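Local coordinates for protein VMB-1 (Vibrio alginolyticus, PDB 6JV4) that probably hydrolyses the amide bond of beta-lactam antibiotics with the help of zinc, as a class B metallo-beta-lactamase conferring antibiotic resistance, at residues Met188-Ile192 and Leu214-Gln218; Gly162-Lys166 and Trp184-Met188. All coordinates share one frame; numbering follows the deposited sequence.

Contact 1 (Met188-Ile192 and Leu214-Gln218)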
loop_
_atom_site.group_PDB
_atom_site.type_symbol
_atom_site.label_atom_id
_atom_site.label_comp_id
_atom_site.label_asym_id
_atom_site.label_seq_id
_atom_site.Cartn_x
_atom_site.Cartn_y
_atom_site.Cartn_z
ATOM N N MET A 188 8.118 6.959 -11.152
ATOM C CA MET A 188 6.725 7.435 -11.344
ATOM C C MET A 188 6.334 7.422 -12.839
ATOM O O MET A 188 5.149 7.077 -13.143
ATOM C CB MET A 188 6.508 8.820 -10.746
ATOM C CG MET A 188 5.013 9.202 -10.710
ATOM S SD MET A 188 3.986 8.037 -9.740
ATOM C CE MET A 188 4.611 8.351 -8.109
ATOM N N GLN A 189 7.249 7.817 -13.720
ATOM C CA GLN A 189 6.947 7.799 -15.168
ATOM C C GLN A 189 6.618 6.379 -15.604
ATOM O O GLN A 189 5.736 6.209 -16.469
ATOM C CB GLN A 189 8.059 8.403 -16.009
ATOM C CG GLN A 189 7.582 8.676 -17.427
ATOM C CD GLN A 189 6.524 9.746 -17.472
ATOM O OE1 GLN A 189 6.637 10.780 -16.807
ATOM N NE2 GLN A 189 5.520 9.549 -18.314
ATOM N N LYS A 190 7.300 5.347 -15.051
ATOM C CA LYS A 190 6.968 3.944 -15.406
ATOM C C LYS A 190 5.520 3.646 -15.048
ATOM O O LYS A 190 4.805 2.997 -15.836
ATOM C CB LYS A 190 7.956 2.990 -14.730
ATOM C CG LYS A 190 9.371 3.173 -15.255
ATOM C CD LYS A 190 10.322 2.191 -14.654
ATOM C CE LYS A 190 11.729 2.441 -15.135
ATOM N NZ LYS A 190 12.661 1.855 -14.146
ATOM N N VAL A 191 5.073 4.108 -13.876
ATOM C CA VAL A 191 3.684 3.877 -13.413
ATOM C C VAL A 191 2.728 4.650 -14.321
ATOM O O VAL A 191 1.713 4.108 -14.681
ATOM C CB VAL A 191 3.544 4.231 -11.928
ATOM C CG1 VAL A 191 2.103 4.124 -11.465
ATOM C CG2 VAL A 191 4.447 3.335 -11.115
ATOM N N ILE A 192 3.023 5.909 -14.571
ATOM C CA ILE A 192 2.186 6.746 -15.475
ATOM C C ILE A 192 2.030 6.029 -16.822
ATOM O O ILE A 192 0.943 6.011 -17.372
ATOM C CB ILE A 192 2.808 8.125 -15.612
ATOM C CG1 ILE A 192 2.648 8.920 -14.321
ATOM C CG2 ILE A 192 2.221 8.871 -16.797
ATOM C CD1 ILE A 192 3.509 10.152 -14.248
ATOM N N LEU A 214 -0.460 10.902 -9.597
ATOM C CA LEU A 214 0.840 10.417 -10.079
ATOM C C LEU A 214 1.679 11.600 -10.573
ATOM O O LEU A 214 2.867 11.667 -10.309
ATOM C CB LEU A 214 0.631 9.415 -11.206
ATOM C CG LEU A 214 -0.220 8.186 -10.918
ATOM C CD1 LEU A 214 -0.252 7.332 -12.161
ATOM C CD2 LEU A 214 0.250 7.424 -9.693
ATOM N N LYS A 215 1.049 12.458 -11.382
ATOM C CA LYS A 215 1.730 13.639 -11.980
ATOM C C LYS A 215 2.135 14.604 -10.864
ATOM O O LYS A 215 3.236 15.184 -10.952
ATOM C CB LYS A 215 0.810 14.326 -12.996
ATOM C CG LYS A 215 0.648 13.598 -14.324
ATOM C CD LYS A 215 0.052 12.214 -14.181
ATOM C CE LYS A 215 -0.102 11.496 -15.505
ATOM N NZ LYS A 215 -1.200 12.072 -16.318
ATOM N N HIS A 216 1.270 14.761 -9.860
ATOM C CA HIS A 216 1.554 15.668 -8.725
ATOM C C HIS A 216 2.791 15.161 -7.987
ATOM O O HIS A 216 3.666 15.951 -7.659
ATOM C CB HIS A 216 0.319 15.777 -7.821
ATOM C CG HIS A 216 0.551 16.694 -6.672
ATOM N ND1 HIS A 216 0.924 18.048 -6.844
ATOM C CD2 HIS A 216 0.650 16.436 -5.352
ATOM C CE1 HIS A 216 1.092 18.593 -5.636
ATOM N NE2 HIS A 216 0.953 17.607 -4.721
ATOM N N THR A 217 2.798 13.882 -7.640
ATOM C CA THR A 217 3.916 13.262 -6.906
ATOM C C THR A 217 5.217 13.390 -7.710
ATOM O O THR A 217 6.275 13.744 -7.126
ATOM C CB THR A 217 3.628 11.794 -6.580
ATOM O OG1 THR A 217 2.480 11.825 -5.732
ATOM C CG2 THR A 217 4.802 11.145 -5.886
ATOM N N GLN A 218 5.180 13.186 -9.021
ATOM C CA GLN A 218 6.377 13.318 -9.878
ATOM C C GLN A 218 6.906 14.754 -9.753
ATOM O O GLN A 218 8.100 14.939 -9.546
ATOM C CB GLN A 218 6.007 12.950 -11.315
ATOM C CG GLN A 218 7.185 12.976 -12.264
ATOM C CD GLN A 218 6.735 12.532 -13.631
ATOM O OE1 GLN A 218 5.858 13.184 -14.231
ATOM N NE2 GLN A 218 7.269 11.410 -14.074
HETATM O O HOH W 1 4.987 13.033 -17.165
#
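Met188-Ile192 and Leu214-Gln218 are single turns of two helices that run side by side in nearly antiparallel directions, their N-to-C directions 166° apart and their axes 9.9 Å apart at closest approach, with Met188 beside Gln218 at one end and Ile192 beside Leu214 at the other. Met188 fills the inner part of the groove. With CG anti to the backbone N (chi1 -169°) and two further bends down the chain, its thioether reaches over to the facing side of the other helix: CG rests 3.3 Å from the backbone O of Leu214, SD lies against Leu214 CD2, and the terminal CE ends 3.6 Å from Thr217 CG2. An unbranched, flexible chain suits such a winding path. Ile192 and Leu214 lie alongside each other, pointing opposite ways, with Ile192 CG1 3.7 Å from Leu214 CB, while Val191 CG1 meets the CD1 branch of the same leucine. On the outer side Ile192 CG2 packs on Lys215 CE at 3.7 Å; the lysine bends so that its methylenes cover the isoleucine. Two glutamines make the polar part of the contact. Gln218 extends fully to give NE2 to Gln189 OE1, 2.9 Å away, in a fairly straight bond (163° at the hydrogen). The acceptor lies close to the amide plane of Gln218, whereas the donor is tilted from the carbonyl plane of Gln189. One water donates to both amide oxygens, Gln189 OE1 and Gln218 OE1, so these two acceptors can sit near each other, and Gln218 NE2 also bonds Pro185 O. Leu159 of strand 158-162 touches both Val191 and Leu214, as expected where paired helices cover one sheet of the alpha-beta/beta-alpha sandwich of the metallo-beta-lactamase fold.

Contact 2 (Gly162-Lys166 and Trp184-Met188). With ZN (zinc ion), chain F.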
loop_
_atom_site.group_PDB
_atom_site.type_symbol
_atom_site.label_atom_id
_atom_site.label_comp_id
_atom_site.label_asym_id
_atom_site.label_seq_id
_atom_site.Cartn_x
_atom_site.Cartn_y
_atom_site.Cartn_z
ATOM N N GLY A 162 0.142 3.300 -2.594
ATOM C CA GLY A 162 0.850 3.246 -1.322
ATOM C C GLY A 162 1.665 4.495 -1.103
ATOM O O GLY A 162 1.346 5.576 -1.686
ATOM N N CYS A 163 2.719 4.413 -0.311
ATOM C CA CYS A 163 3.455 5.640 0.052
ATOM C C CYS A 163 4.322 6.188 -1.075
ATOM O O CYS A 163 4.822 7.299 -0.937
ATOM C CB CYS A 163 4.216 5.437 1.340
ATOM S SG CYS A 163 3.015 5.208 2.685
ATOM N N PHE A 164 4.463 5.452 -2.185
ATOM C CA PHE A 164 5.065 5.941 -3.431
ATOM C C PHE A 164 4.231 7.059 -4.047
ATOM O O PHE A 164 4.819 7.831 -4.897
ATOM C CB PHE A 164 5.122 4.754 -4.380
ATOM C CG PHE A 164 5.750 4.984 -5.727
ATOM C CD1 PHE A 164 7.121 5.151 -5.839
ATOM C CD2 PHE A 164 4.968 4.974 -6.873
ATOM C CE1 PHE A 164 7.713 5.323 -7.074
ATOM C CE2 PHE A 164 5.561 5.224 -8.101
ATOM C CZ PHE A 164 6.931 5.355 -8.208
ATOM N N VAL A 165 2.941 7.134 -3.734
ATOM C CA VAL A 165 2.052 8.196 -4.305
ATOM C C VAL A 165 1.580 9.109 -3.168
ATOM O O VAL A 165 1.038 8.624 -2.161
ATOM C CB VAL A 165 0.873 7.610 -5.092
ATOM C CG1 VAL A 165 -0.040 8.693 -5.643
ATOM C CG2 VAL A 165 1.389 6.668 -6.178
ATOM N N LYS A 166 1.783 10.416 -3.356
ATOM C CA LYS A 166 1.288 11.425 -2.392
ATOM C C LYS A 166 -0.122 11.853 -2.810
ATOM O O LYS A 166 -0.511 11.711 -3.971
ATOM C CB LYS A 166 2.223 12.643 -2.382
ATOM C CG LYS A 166 3.691 12.333 -2.138
ATOM C CD LYS A 166 3.945 11.551 -0.853
ATOM C CE LYS A 166 3.669 12.310 0.423
ATOM N NZ LYS A 166 4.102 11.522 1.612
ATOM N N TRP A 184 12.810 8.877 -7.926
ATOM C CA TRP A 184 11.339 8.841 -7.788
ATOM C C TRP A 184 10.621 9.299 -9.063
ATOM O O TRP A 184 9.652 8.691 -9.490
ATOM C CB TRP A 184 10.918 9.660 -6.583
ATOM C CG TRP A 184 9.599 9.326 -5.948
ATOM C CD1 TRP A 184 8.463 8.776 -6.514
ATOM C CD2 TRP A 184 9.252 9.625 -4.596
ATOM N NE1 TRP A 184 7.450 8.720 -5.604
ATOM C CE2 TRP A 184 7.907 9.225 -4.413
ATOM C CE3 TRP A 184 9.960 10.172 -3.510
ATOM C CZ2 TRP A 184 7.234 9.380 -3.212
ATOM C CZ3 TRP A 184 9.317 10.224 -2.303
ATOM C CH2 TRP A 184 7.984 9.874 -2.162
ATOM N N PRO A 185 11.013 10.404 -9.723
ATOM C CA PRO A 185 10.268 10.818 -10.917
ATOM C C PRO A 185 10.350 9.815 -12.066
ATOM O O PRO A 185 9.382 9.673 -12.807
ATOM C CB PRO A 185 10.931 12.138 -11.284
ATOM C CG PRO A 185 11.648 12.600 -10.038
ATOM C CD PRO A 185 12.064 11.346 -9.316
ATOM N N ASN A 186 11.490 9.153 -12.246
ATOM C CA ASN A 186 11.651 8.122 -13.294
ATOM C C ASN A 186 10.767 6.914 -12.934
ATOM O O ASN A 186 10.047 6.381 -13.780
ATOM C CB ASN A 186 13.105 7.673 -13.454
ATOM C CG ASN A 186 13.292 6.759 -14.647
ATOM O OD1 ASN A 186 12.896 7.094 -15.768
ATOM N ND2 ASN A 186 13.862 5.586 -14.429
ATOM N N SER A 187 10.820 6.468 -11.697
ATOM C CA SER A 187 9.943 5.355 -11.257
ATOM C C SER A 187 8.485 5.728 -11.494
ATOM O O SER A 187 7.705 4.896 -11.931
ATOM C CB SER A 187 10.203 5.086 -9.803
ATOM O OG SER A 187 11.575 4.720 -9.637
ATOM N N MET A 188 8.118 6.959 -11.152
ATOM C CA MET A 188 6.725 7.435 -11.344
ATOM C C MET A 188 6.334 7.422 -12.839
ATOM O O MET A 188 5.149 7.077 -13.143
ATOM C CB MET A 188 6.508 8.820 -10.746
ATOM C CG MET A 188 5.013 9.202 -10.710
ATOM S SD MET A 188 3.986 8.037 -9.740
ATOM C CE MET A 188 4.611 8.351 -8.109
HETATM ZN ZN ZN F . 3.596 6.146 4.757
#
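Phe164 and Trp184 join the type I beta turn Gly162-Val165, which follows a strand of the metallo-beta-lactamase fold and carries the zinc ligand Cys163, to the first turn of helix 184-194. The aromatic pair is offset: the phenyl ring and the five-membered ring of the indole lie 4.8 Å apart between centroids with planes at 25°, barely overlapping, and Trp184 NE1 sits over one face of the phenyl. Apolar packing continues around Phe164. Ser187 CB meets its edge 3.6 Å from CZ; this small residue lets the ring come close to the helix, and its hydroxyl bonds Ala142 O. Met188 adds a Met-aromatic contact, SD lying obliquely 4.6 Å from the ring centroid; its CE comes to 3.3 Å from Phe164 CE2 and also touches Val165 CG2. One hydrogen bond ties the buried turn to the helix: Trp184 NE1 donates to Phe164 O at 2.9 Å, in the carbonyl plane and on a lone pair. Gly162 tolerates the positive phi at the start of the turn. Elsewhere on the turn, Cys163 SG binds a zinc ion at 2.3 Å, a metal also held by Asp86 and His205.

How the contacts relate
Along the chain, strand 158-162 leads into the turn of contact 2, which closes the long loop back onto the start of helix 184-194. The same helix then continues into contact 1, which closes the next excursion, through strand 200-203, onto helix 212-226. The two closures therefore follow one another, neither nested nor crossed, and meet at Met188, which serves both. Thr217 of contact 1 also reaches residues of contact 2 directly: Thr217 OG1 accepts a hydrogen bond from Lys166 N, and Thr217 CG2 packs on Phe164 O. Together they unite the two C-terminal helices with the zinc-bearing turn.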